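Local atomic coordinates of invasin (Yersinia enterocolitica, PDB entry 1P9H), a protein that binds collagen as a trimeric adhesin on the bacterial surface and promotes attachment to and invasion of eukaryotic cells. Residues 186-189 / 190-194. Numbering follows the deposited sequence.
Sequences AGTK and DTDAV
The carboxylate of Asp192 points back at the turn, and Thr188 and Lys189 gather around its OD2. The backbone N of Lys189 comes down on one face: it lies 2.8 Å from Asp192 OD2 and about 70° out of the carboxylate plane. At the edge, the backbone N of Thr188 donates to the anti lone pair of Asp192 OD2 over 2.9 Å. This bond is fairly straight, with 164° at the hydrogen. The hydroxyl of Thr188 adds a third bond, OG1 to Asp192 OD2 at 3.1 Å, and meets the oxygen nearly along its C-O axis. Thr188 OG1 sits between its own backbone N and carbonyl carbon (chi1 49°), which lets N and OG1 grip the same oxygen.

Three donors within the loop thus hold OD2. Arg166 of the third subunit adds a salt bridge to it, which would be expected to favour the charged form of Asp192. Lys189 has an extended side chain that leads away from the turn; its NZ forms a salt bridge with Asp165 of that same third subunit. Asp192 CB packs against Gly187 CA at 3.5 Å.

The backbone closes the turn with a bond of 3.0 Å from Asp192 N to Lys189 O. A water bridges Thr188 O and Asp190 OD1, donating to both.

Residues 189-192 form a type I beta turn. Its last residue, Asp192, returns its carboxylate to the backbone N-H groups of Thr188 and Lys189. The turn tips a hairpin-like excursion between strand 180-182 and helix 196-204. It belongs to the neck of the YadA trimer, where the left-handed parallel beta-roll head passes into the coiled-coil stalk and the subunits bind one another.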
# COMPACT_ATOMS: atom_id res chain seq x y z
N ALA A 186 -7.25 -11.85 -26.09
CA ALA A 186 -6.74 -11.35 -27.36
C ALA A 186 -6.97 -9.85 -27.54
O ALA A 186 -8.03 -9.33 -27.21
CB ALA A 186 -7.40 -12.12 -28.51
N GLY A 187 -5.95 -9.17 -28.06
CA GLY A 187 -6.07 -7.74 -28.28
C GLY A 187 -6.93 -7.43 -29.49
O GLY A 187 -7.05 -8.24 -30.41
N THR A 188 -7.55 -6.25 -29.48
CA THR A 188 -8.40 -5.82 -30.58
C THR A 188 -7.91 -4.51 -31.19
O THR A 188 -7.81 -4.39 -32.41
CB THR A 188 -9.87 -5.67 -30.11
OG1 THR A 188 -9.92 -4.90 -28.91
CG2 THR A 188 -10.48 -7.04 -29.85
N LYS A 189 -7.60 -3.54 -30.34
CA LYS A 189 -7.10 -2.25 -30.82
C LYS A 189 -5.62 -2.39 -31.16
O LYS A 189 -4.94 -3.30 -30.68
CB LYS A 189 -7.29 -1.17 -29.76
CG LYS A 189 -8.75 -0.84 -29.47
CD LYS A 189 -8.87 0.36 -28.54
CE LYS A 189 -10.32 0.69 -28.24
NZ LYS A 189 -10.45 1.85 -27.32
N ASP A 190 -5.11 -1.48 -31.99
CA ASP A 190 -3.71 -1.53 -32.41
C ASP A 190 -2.71 -1.59 -31.27
O ASP A 190 -1.69 -2.28 -31.38
CB ASP A 190 -3.38 -0.34 -33.30
CG ASP A 190 -4.08 -0.41 -34.65
OD1 ASP A 190 -4.17 -1.52 -35.21
OD2 ASP A 190 -4.52 0.65 -35.14
N THR A 191 -2.99 -0.89 -30.17
CA THR A 191 -2.07 -0.88 -29.04
C THR A 191 -2.43 -1.85 -27.92
O THR A 191 -2.06 -1.66 -26.77
CB THR A 191 -1.93 0.55 -28.46
OG1 THR A 191 -3.23 1.09 -28.20
CG2 THR A 191 -1.20 1.45 -29.45
N ASP A 192 -3.17 -2.91 -28.27
CA ASP A 192 -3.53 -3.94 -27.30
C ASP A 192 -2.48 -5.04 -27.42
O ASP A 192 -1.88 -5.23 -28.48
CB ASP A 192 -4.90 -4.56 -27.62
CG ASP A 192 -6.07 -3.66 -27.27
OD1 ASP A 192 -5.87 -2.57 -26.70
OD2 ASP A 192 -7.21 -4.06 -27.57
N ALA A 193 -2.26 -5.78 -26.34
CA ALA A 193 -1.29 -6.87 -26.34
C ALA A 193 -1.85 -8.05 -27.12
O ALA A 193 -3.06 -8.22 -27.23
CB ALA A 193 -0.96 -7.29 -24.91
N VAL A 194 -0.95 -8.87 -27.65
CA VAL A 194 -1.32 -10.05 -28.43
C VAL A 194 -1.01 -11.32 -27.65
O VAL A 194 0.03 -11.41 -27.00
CB VAL A 194 -0.53 -10.08 -29.77
CG1 VAL A 194 -0.71 -11.43 -30.46
CG2 VAL A 194 -1.00 -8.96 -30.68
O HOH W 1 -6.78 -2.97 -34.55